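Formylmethanofuran--tetrahydromethanopterin formyltransferase (PDB 1M5S) probably catalyses the reversible transfer of a formyl group from formylmethanofuran to tetrahydromethanopterin, an early step of methanogenesis from carbon dioxide. Local coordinates at residues A[123-128]-A[140-145]; A[9-14]-A[279-284]; A[20-25]-A[73-78]. One frame throughout, in Å; residues are numbered along the deposited sequence.

Overall arrangement
The three contacts are spread along an elongated chain. Contact 3 lies nearest its middle, about 9 Å from the chain centre, whereas contacts 1 and 2 sit on opposite sides of it, about 49 Å apart between their centres. Contacts 2 and 3 share strand 12-26: its beginning meets a glycine-rich loop, its far end pairs with strand 71-78. Their chemistry follows their place. Contact 3 is core, a regular antiparallel pairing with a buried cation-pi stack; contact 2 is partly buried and combines a carboxylate that accepts loop amides with a main-chain bond and a ring-on-amide stack; contact 1, though remote from the centre, is buried and almost wholly apolar, with a second subunit beside it.

Contact 1: A[123-128]-A[140-145]; sequences FFADGM and YKVPIM
The methyl of Ala-125 sits between two residues of strand 137-144, with its CB 3.7 Å from Val-142 CG1 and 4.0 Å from Pro-143 CD; a methyl is small enough to let the 3-10 turn at 123-125 approach the strand closely. Val-142 turns CG1 anti to its backbone N (chi1 -178°), which carries this branch to both Ala-125 and the ring of Phe-124. That ring presents its edge: CE2 lies 4.0 Å from Ile-144 CG2, which is in the plane of the ring, and CD2 lies 4.1 Å from Val-142 CG1. Beta-branched residues suit this place, since they offer methyls to the ring edge while keeping the backbone extended. Farther along, Met-128 CB approaches Pro-143 CG, although the thioether leads away from the strand. The proline ring also rests against the Met-128 carbonyl, with CG 3.6 Å from O.

Polar links are few. One water lies within hydrogen-bonding distance of Pro-143 O (2.8 Å) and, at a long 3.3 Å, of Ala-125 O. Within 123-128, a type I' turn runs from Ala-125 to Met-128, closed by the bond from Met-128 N to Ala-125 O. A side chain at Gly-127 would collide with the carbonyl before it, so glycine fits the turn.

The loop leads from helix 117-122 into an antiparallel hairpin whose second strand, 137-144, also pairs with strand 147-170. Its apolar residues thus seat it on that hairpin by shape, with little directional bonding, and Phe-124 and Ile-144 also pack on a second subunit. Asp-126, by contrast, is anchored to that subunit by polar chemistry: a salt bridge to its Lys-207 and hydrogen bonds from its backbone amides at Asn-211, Lys-212 and Tyr-213.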
loop_
_atom_site.group_PDB
_atom_site.type_symbol
_atom_site.label_atom_id
_atom_site.label_comp_id
_atom_site.label_asym_id
_atom_site.label_seq_id
_atom_site.Cartn_x
_atom_site.Cartn_y
_atom_site.Cartn_z
ATOM N N PHE A 123 -32.128 12.810 -1.778
ATOM C CA PHE A 123 -32.857 13.673 -0.828
ATOM C C PHE A 123 -31.895 14.449 0.077
ATOM O O PHE A 123 -32.276 15.440 0.716
ATOM C CB PHE A 123 -33.796 12.831 0.024
ATOM C CG PHE A 123 -35.029 12.430 -0.767
ATOM C CD1 PHE A 123 -34.991 11.289 -1.572
ATOM C CD2 PHE A 123 -36.184 13.212 -0.700
ATOM C CE1 PHE A 123 -36.111 10.933 -2.326
ATOM C CE2 PHE A 123 -37.305 12.860 -1.458
ATOM C CZ PHE A 123 -37.268 11.721 -2.272
ATOM N N PHE A 124 -30.652 13.973 0.143
ATOM C CA PHE A 124 -29.623 14.634 0.929
ATOM C C PHE A 124 -29.343 16.055 0.418
ATOM O O PHE A 124 -28.981 16.932 1.193
ATOM C CB PHE A 124 -28.337 13.800 0.929
ATOM C CG PHE A 124 -27.260 14.343 1.829
ATOM C CD1 PHE A 124 -27.432 14.357 3.207
ATOM C CD2 PHE A 124 -26.082 14.857 1.297
ATOM C CE1 PHE A 124 -26.437 14.871 4.049
ATOM C CE2 PHE A 124 -25.085 15.373 2.129
ATOM C CZ PHE A 124 -25.260 15.381 3.504
ATOM N N ALA A 125 -29.583 16.285 -0.870
ATOM C CA ALA A 125 -29.290 17.573 -1.492
ATOM C C ALA A 125 -30.329 18.642 -1.154
ATOM O O ALA A 125 -30.131 19.823 -1.461
ATOM C CB ALA A 125 -29.171 17.410 -3.002
ATOM N N ASP A 126 -31.477 18.209 -0.630
ATOM C CA ASP A 126 -32.444 19.115 -0.007
ATOM C C ASP A 126 -33.051 20.127 -0.993
ATOM O O ASP A 126 -33.231 21.300 -0.672
ATOM C CB ASP A 126 -31.765 19.837 1.164
ATOM C CG ASP A 126 -32.745 20.578 2.056
ATOM O OD1 ASP A 126 -33.948 20.228 2.086
ATOM O OD2 ASP A 126 -32.293 21.508 2.746
ATOM N N GLY A 127 -33.396 19.651 -2.185
ATOM C CA GLY A 127 -33.930 20.526 -3.208
ATOM C C GLY A 127 -32.957 20.792 -4.341
ATOM O O GLY A 127 -33.375 21.181 -5.434
ATOM N N MET A 128 -31.670 20.553 -4.103
ATOM C CA MET A 128 -30.639 20.904 -5.079
ATOM C C MET A 128 -30.241 19.753 -6.009
ATOM O O MET A 128 -29.430 19.945 -6.926
ATOM C CB MET A 128 -29.394 21.447 -4.370
ATOM C CG MET A 128 -29.639 22.653 -3.466
ATOM S SD MET A 128 -30.572 24.021 -4.212
ATOM C CE MET A 128 -29.571 24.454 -5.636
ATOM N N TYR A 140 -28.432 10.332 -10.445
ATOM C CA TYR A 140 -28.828 11.500 -9.649
ATOM C C TYR A 140 -27.585 12.257 -9.202
ATOM O O TYR A 140 -26.591 11.652 -8.772
ATOM C CB TYR A 140 -29.618 11.066 -8.415
ATOM C CG TYR A 140 -31.011 10.579 -8.778
ATOM C CD1 TYR A 140 -32.012 11.505 -9.091
ATOM C CD2 TYR A 140 -31.278 9.210 -8.804
ATOM C CE1 TYR A 140 -33.284 11.055 -9.455
ATOM C CE2 TYR A 140 -32.548 8.758 -9.174
ATOM C CZ TYR A 140 -33.550 9.681 -9.503
ATOM O OH TYR A 140 -34.780 9.240 -9.876
ATOM N N LYS A 141 -27.615 13.572 -9.410
ATOM C CA LYS A 141 -26.563 14.473 -8.944
ATOM C C LYS A 141 -26.948 15.034 -7.581
ATOM O O LYS A 141 -27.991 15.671 -7.439
ATOM C CB LYS A 141 -26.390 15.629 -9.935
ATOM C CG LYS A 141 -25.235 15.483 -10.890
ATOM C CD LYS A 141 -24.842 16.841 -11.460
ATOM C CE LYS A 141 -24.821 16.818 -12.978
ATOM N NZ LYS A 141 -24.651 18.194 -13.525
ATOM N N VAL A 142 -26.066 14.858 -6.603
ATOM C CA VAL A 142 -26.267 15.387 -5.262
ATOM C C VAL A 142 -25.115 16.351 -4.936
ATOM O O VAL A 142 -23.999 15.920 -4.630
ATOM C CB VAL A 142 -26.315 14.234 -4.207
ATOM C CG1 VAL A 142 -26.563 14.792 -2.813
ATOM C CG2 VAL A 142 -27.385 13.224 -4.587
ATOM N N PRO A 143 -25.355 17.672 -5.072
ATOM C CA PRO A 143 -24.340 18.667 -4.714
ATOM C C PRO A 143 -23.847 18.547 -3.273
ATOM O O PRO A 143 -24.635 18.530 -2.328
ATOM C CB PRO A 143 -25.049 19.995 -4.968
ATOM C CG PRO A 143 -25.985 19.687 -6.082
ATOM C CD PRO A 143 -26.493 18.297 -5.771
ATOM N N ILE A 144 -22.540 18.362 -3.129
ATOM C CA ILE A 144 -21.893 18.320 -1.821
ATOM C C ILE A 144 -20.606 19.161 -1.853
ATOM O O ILE A 144 -20.275 19.750 -2.884
ATOM C CB ILE A 144 -21.582 16.851 -1.392
ATOM C CG1 ILE A 144 -20.775 16.127 -2.478
ATOM C CG2 ILE A 144 -22.890 16.098 -1.105
ATOM C CD1 ILE A 144 -20.283 14.754 -2.064
ATOM N N MET A 145 -19.926 19.271 -0.712
ATOM C CA MET A 145 -18.784 20.177 -0.570
ATOM C C MET A 145 -17.691 19.998 -1.614
ATOM O O MET A 145 -17.049 20.965 -2.007
ATOM C CB MET A 145 -18.157 20.030 0.809
ATOM C CG MET A 145 -18.989 20.578 1.925
ATOM S SD MET A 145 -17.969 20.770 3.376
ATOM C CE MET A 145 -17.414 19.108 3.668
HETATM O O HOH W 1 -26.974 20.086 -2.192
#

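Contact 2: A[9-14]-A[279-284]; sequences EDTYAE and AGNYGG
Glu-14 reaches from strand 12-26 into the loop 279-284. Its CB lies 3.5 Å from Asn-281 CB; CG, anti to the backbone N (chi1 176°), passes the ring edge of Tyr-282, and a bend at chi2 brings CD to 3.7 Å from Gly-284 CA. OE1 accepts two backbone N-H groups: Tyr-282 N at 2.7 Å on its anti lone pair and Gly-284 N at 2.9 Å on its syn lone pair. OE2 comes close to Gly-284 and is held by Gly-287 N, so glutamate suits a loop rich in amide donors. Replaced by alanine, this residue would probably leave the amides of Tyr-282, Gly-284 and Gly-287 without their acceptor and the loop freer to shift.

The main chain adds a bond from Glu-14 N to Gly-280 O (3.1 Å). Tyr-12 lays one ring face on the amide of Asn-281, the planes 7° apart, while Ala-13 CB packs on Ala-279 CB. The twist of the chain at Gly-284 leaves no room for a CB, which would also run into Tyr-12 OH.

The loop connects strands 274-278 and 289-292; the latter pairs with strand 12-26, and Asn-165 of strand 147-170 binds Gly-280 N and packs on Ala-13 and Ala-279.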
loop_
_atom_site.group_PDB
_atom_site.type_symbol
_atom_site.label_atom_id
_atom_site.label_comp_id
_atom_site.label_asym_id
_atom_site.label_seq_id
_atom_site.Cartn_x
_atom_site.Cartn_y
_atom_site.Cartn_z
ATOM N N GLU A 9 -8.189 -33.057 0.468
ATOM C CA GLU A 9 -9.203 -33.912 1.073
ATOM C C GLU A 9 -10.405 -34.108 0.156
ATOM O O GLU A 9 -10.835 -33.172 -0.531
ATOM C CB GLU A 9 -9.682 -33.315 2.390
ATOM C CG GLU A 9 -9.160 -34.024 3.603
ATOM C CD GLU A 9 -10.167 -34.046 4.733
ATOM O OE1 GLU A 9 -10.793 -35.102 4.956
ATOM O OE2 GLU A 9 -10.320 -33.015 5.415
ATOM N N ASP A 10 -10.924 -35.336 0.129
ATOM C CA ASP A 10 -12.144 -35.641 -0.610
ATOM C C ASP A 10 -13.331 -35.309 0.286
ATOM O O ASP A 10 -13.911 -36.184 0.937
ATOM C CB ASP A 10 -12.177 -37.126 -1.021
ATOM C CG ASP A 10 -13.235 -37.431 -2.076
ATOM O OD1 ASP A 10 -14.025 -36.533 -2.440
ATOM O OD2 ASP A 10 -13.264 -38.586 -2.555
ATOM N N THR A 11 -13.547 -34.008 0.452
ATOM C CA THR A 11 -14.681 -33.498 1.205
ATOM C C THR A 11 -15.341 -32.375 0.392
ATOM O O THR A 11 -15.115 -32.254 -0.819
ATOM C CB THR A 11 -14.235 -33.015 2.629
ATOM O OG1 THR A 11 -15.370 -32.542 3.364
ATOM C CG2 THR A 11 -13.186 -31.919 2.538
ATOM N N TYR A 12 -16.284 -31.684 1.011
ATOM C CA TYR A 12 -17.002 -30.606 0.327
ATOM C C TYR A 12 -17.290 -29.450 1.275
ATOM O O TYR A 12 -17.307 -29.616 2.502
ATOM C CB TYR A 12 -18.340 -31.128 -0.205
ATOM C CG TYR A 12 -19.256 -31.664 0.903
ATOM C CD1 TYR A 12 -19.085 -32.968 1.386
ATOM C CD2 TYR A 12 -20.268 -30.852 1.433
ATOM C CE1 TYR A 12 -19.915 -33.454 2.405
ATOM C CE2 TYR A 12 -21.094 -31.337 2.455
ATOM C CZ TYR A 12 -20.918 -32.637 2.942
ATOM O OH TYR A 12 -21.716 -33.105 3.939
ATOM N N ALA A 13 -17.366 -28.254 0.700
ATOM C CA ALA A 13 -17.843 -27.082 1.422
ATOM C C ALA A 13 -19.369 -27.040 1.372
ATOM O O ALA A 13 -19.980 -27.305 0.329
ATOM C CB ALA A 13 -17.274 -25.816 0.804
ATOM N N GLU A 14 -19.966 -26.665 2.500
ATOM C CA GLU A 14 -21.408 -26.538 2.628
ATOM C C GLU A 14 -21.793 -25.062 2.648
ATOM O O GLU A 14 -21.515 -24.349 3.621
ATOM C CB GLU A 14 -21.865 -27.219 3.919
ATOM C CG GLU A 14 -23.350 -27.077 4.229
ATOM C CD GLU A 14 -24.006 -28.392 4.561
ATOM O OE1 GLU A 14 -23.410 -29.179 5.324
ATOM O OE2 GLU A 14 -25.106 -28.652 4.031
ATOM N N ALA A 279 -12.008 -28.479 3.672
ATOM C CA ALA A 279 -13.176 -27.604 3.540
ATOM C C ALA A 279 -14.146 -27.868 4.677
ATOM O O ALA A 279 -14.159 -28.953 5.252
ATOM C CB ALA A 279 -13.872 -27.837 2.215
ATOM N N GLY A 280 -14.959 -26.868 4.997
ATOM C CA GLY A 280 -15.880 -26.989 6.110
ATOM C C GLY A 280 -17.299 -27.255 5.659
ATOM O O GLY A 280 -17.809 -26.599 4.759
ATOM N N ASN A 281 -17.912 -28.290 6.223
ATOM C CA ASN A 281 -19.325 -28.534 5.978
ATOM C C ASN A 281 -20.072 -28.869 7.256
ATOM O O ASN A 281 -19.494 -28.899 8.351
ATOM C CB ASN A 281 -19.538 -29.638 4.926
ATOM C CG ASN A 281 -18.891 -30.964 5.298
ATOM O OD1 ASN A 281 -17.899 -31.365 4.681
ATOM N ND2 ASN A 281 -19.530 -31.709 6.200
ATOM N N TYR A 282 -21.386 -28.951 7.130
ATOM C CA TYR A 282 -22.243 -29.185 8.298
ATOM C C TYR A 282 -23.032 -30.496 8.160
ATOM O O TYR A 282 -24.240 -30.545 8.440
ATOM C CB TYR A 282 -23.186 -27.993 8.461
ATOM C CG TYR A 282 -22.436 -26.733 8.908
ATOM C CD1 TYR A 282 -22.208 -26.508 10.269
ATOM C CD2 TYR A 282 -21.968 -25.810 7.960
ATOM C CE1 TYR A 282 -21.508 -25.371 10.686
ATOM C CE2 TYR A 282 -21.263 -24.674 8.377
ATOM C CZ TYR A 282 -21.032 -24.455 9.740
ATOM O OH TYR A 282 -20.342 -23.356 10.148
ATOM N N GLY A 283 -22.336 -31.551 7.734
ATOM C CA GLY A 283 -22.938 -32.866 7.604
ATOM C C GLY A 283 -23.816 -33.039 6.382
ATOM O O GLY A 283 -24.231 -34.155 6.056
ATOM N N GLY A 284 -24.024 -31.946 5.652
ATOM C CA GLY A 284 -24.995 -31.941 4.576
ATOM C C GLY A 284 -26.381 -31.550 5.064
ATOM O O GLY A 284 -27.331 -31.513 4.278
#

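Contact 3: A[20-25]-A[73-78]; sequences IARVLI and YVQICT
Arg-22 lays its guanidinium over one face of the Tyr-73 ring, the planes 18° apart and CZ 4.0 Å from the ring centroid, a cation-pi stack offset toward the ring's rim. The arginine reaches it as an extended chain with CG anti to the backbone N (chi1 -155°), which carries the flat group along the sheet to its diagonal neighbour. The opposite face of the ring receives a methyl: Leu-24 CD1 stands 3.9 Å above the centroid, a CH-pi contact. An aromatic ring suits the place because one flat group can serve a cation on one face and a branched aliphatic on the other.

On the same side of the sheet, Ile-20 fits between two residues of strand 71-78. Its CG1 meets Cys-77 SG at 3.5 Å, and CG2 lies along Gln-75, 3.5 Å from OE1. That oxygen is buried with no polar partner in the model, whereas NE2 is held by Glu-57 and Gly-192 O.

The other side is mainly aliphatic. Val-23 CB touches Val-74 CG2 at 3.7 Å, Ile-25 CD1 also reaches that methyl, and helices 30-41 and 81-95 cover this face.

The backbones pair antiparallel, the strand axes at 159°. Ala-21 with Ile-76 and Val-23 with Val-74 are the hydrogen-bonded pairs, each exchanging two bonds; Ala-21 N to Ile-76 O measures 2.8 Å.

Arg-22 NH2 forms a salt bridge with Glu-57, which thus holds both Arg-22 and Gln-75, and NH1 bonds to Gly-107 O. A buried positive charge is thereby probably compensated by a carboxylate, a carbonyl and a ring face together, which probably fix how the guanidinium plane is turned and keep it lying on the ring, while the opposite face of the sheet seals against helices largely through hydrocarbon.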
loop_
_atom_site.group_PDB
_atom_site.type_symbol
_atom_site.label_atom_id
_atom_site.label_comp_id
_atom_site.label_asym_id
_atom_site.label_seq_id
_atom_site.Cartn_x
_atom_site.Cartn_y
_atom_site.Cartn_z
ATOM N N ILE A 20 -27.506 -10.950 -2.345
ATOM C CA ILE A 20 -26.289 -10.218 -2.693
ATOM C C ILE A 20 -26.598 -9.016 -3.586
ATOM O O ILE A 20 -27.172 -9.171 -4.664
ATOM C CB ILE A 20 -25.255 -11.135 -3.422
ATOM C CG1 ILE A 20 -24.839 -12.305 -2.515
ATOM C CG2 ILE A 20 -24.011 -10.328 -3.790
ATOM C CD1 ILE A 20 -23.918 -13.304 -3.174
ATOM N N ALA A 21 -26.213 -7.825 -3.120
ATOM C CA ALA A 21 -26.216 -6.619 -3.950
ATOM C C ALA A 21 -24.795 -6.293 -4.428
ATOM O O ALA A 21 -23.856 -6.385 -3.656
ATOM C CB ALA A 21 -26.785 -5.442 -3.161
ATOM N N ARG A 22 -24.641 -6.096 -5.730
ATOM C CA ARG A 22 -23.390 -5.677 -6.376
ATOM C C ARG A 22 -23.436 -4.172 -6.656
ATOM O O ARG A 22 -24.428 -3.652 -7.192
ATOM C CB ARG A 22 -23.231 -6.442 -7.689
ATOM C CG ARG A 22 -21.780 -6.588 -8.149
ATOM C CD ARG A 22 -21.681 -6.783 -9.662
ATOM N NE ARG A 22 -20.422 -7.400 -10.100
ATOM C CZ ARG A 22 -19.962 -7.311 -11.356
ATOM N NH1 ARG A 22 -20.648 -6.638 -12.292
ATOM N NH2 ARG A 22 -18.818 -7.862 -11.778
ATOM N N VAL A 23 -22.390 -3.475 -6.209
ATOM C CA VAL A 23 -22.238 -2.024 -6.387
ATOM C C VAL A 23 -20.862 -1.705 -6.991
ATOM O O VAL A 23 -19.848 -2.224 -6.532
ATOM C CB VAL A 23 -22.346 -1.255 -5.036
ATOM C CG1 VAL A 23 -22.355 0.235 -5.286
ATOM C CG2 VAL A 23 -23.578 -1.680 -4.284
ATOM N N LEU A 24 -20.832 -0.816 -7.983
ATOM C CA LEU A 24 -19.583 -0.280 -8.516
ATOM C C LEU A 24 -19.308 1.104 -7.934
ATOM O O LEU A 24 -20.130 2.011 -8.064
ATOM C CB LEU A 24 -19.656 -0.176 -10.040
ATOM C CG LEU A 24 -18.503 0.512 -10.772
ATOM C CD1 LEU A 24 -17.209 -0.244 -10.547
ATOM C CD2 LEU A 24 -18.814 0.576 -12.243
ATOM N N ILE A 25 -18.213 1.223 -7.188
ATOM C CA ILE A 25 -17.757 2.527 -6.717
ATOM C C ILE A 25 -16.599 2.995 -7.597
ATOM O O ILE A 25 -15.589 2.302 -7.710
ATOM C CB ILE A 25 -17.283 2.474 -5.240
ATOM C CG1 ILE A 25 -18.383 1.890 -4.349
ATOM C CG2 ILE A 25 -16.932 3.881 -4.746
ATOM C CD1 ILE A 25 -17.890 1.408 -3.007
ATOM N N TYR A 73 -15.762 -3.022 -7.595
ATOM C CA TYR A 73 -17.016 -3.741 -7.367
ATOM C C TYR A 73 -17.039 -4.309 -5.960
ATOM O O TYR A 73 -16.069 -4.929 -5.515
ATOM C CB TYR A 73 -17.178 -4.889 -8.364
ATOM C CG TYR A 73 -17.431 -4.444 -9.781
ATOM C CD1 TYR A 73 -18.707 -4.072 -10.200
ATOM C CD2 TYR A 73 -16.399 -4.434 -10.718
ATOM C CE1 TYR A 73 -18.948 -3.715 -11.521
ATOM C CE2 TYR A 73 -16.626 -4.069 -12.037
ATOM C CZ TYR A 73 -17.902 -3.715 -12.435
ATOM O OH TYR A 73 -18.126 -3.390 -13.755
ATOM N N VAL A 74 -18.106 -4.009 -5.228
ATOM C CA VAL A 74 -18.324 -4.616 -3.923
ATOM C C VAL A 74 -19.628 -5.417 -3.928
ATOM O O VAL A 74 -20.441 -5.292 -4.849
ATOM C CB VAL A 74 -18.357 -3.555 -2.787
ATOM C CG1 VAL A 74 -16.988 -2.885 -2.657
ATOM C CG2 VAL A 74 -19.438 -2.519 -3.051
ATOM N N GLN A 75 -19.696 -6.393 -3.032
ATOM C CA GLN A 75 -20.916 -7.144 -2.805
ATOM C C GLN A 75 -21.296 -6.953 -1.354
ATOM O O GLN A 75 -20.430 -6.945 -0.481
ATOM C CB GLN A 75 -20.704 -8.631 -3.102
ATOM C CG GLN A 75 -20.565 -8.957 -4.576
ATOM C CD GLN A 75 -20.381 -10.443 -4.840
ATOM O OE1 GLN A 75 -20.644 -11.278 -3.975
ATOM N NE2 GLN A 75 -19.954 -10.777 -6.054
ATOM N N ILE A 76 -22.545 -6.566 -1.135
ATOM C CA ILE A 76 -23.085 -6.488 0.209
ATOM C C ILE A 76 -24.195 -7.528 0.293
ATOM O O ILE A 76 -24.985 -7.674 -0.639
ATOM C CB ILE A 76 -23.628 -5.077 0.508
ATOM C CG1 ILE A 76 -22.475 -4.061 0.458
ATOM C CG2 ILE A 76 -24.283 -5.043 1.880
ATOM C CD1 ILE A 76 -22.909 -2.610 0.248
ATOM N N CYS A 77 -24.096 -8.381 1.308
ATOM C CA CYS A 77 -24.885 -9.607 1.391
ATOM C C CYS A 77 -25.683 -9.621 2.685
ATOM O O CYS A 77 -25.191 -9.198 3.741
ATOM C CB CYS A 77 -23.973 -10.841 1.370
ATOM S SG CYS A 77 -22.791 -10.936 0.000
ATOM N N THR A 78 -26.858 -10.235 2.630
ATOM C CA THR A 78 -27.697 -10.342 3.812
ATOM C C THR A 78 -28.806 -11.381 3.564
ATOM O O THR A 78 -29.078 -11.750 2.412
ATOM C CB THR A 78 -28.270 -8.943 4.162
ATOM O OG1 THR A 78 -28.496 -8.843 5.572
ATOM C CG2 THR A 78 -29.543 -8.686 3.404
#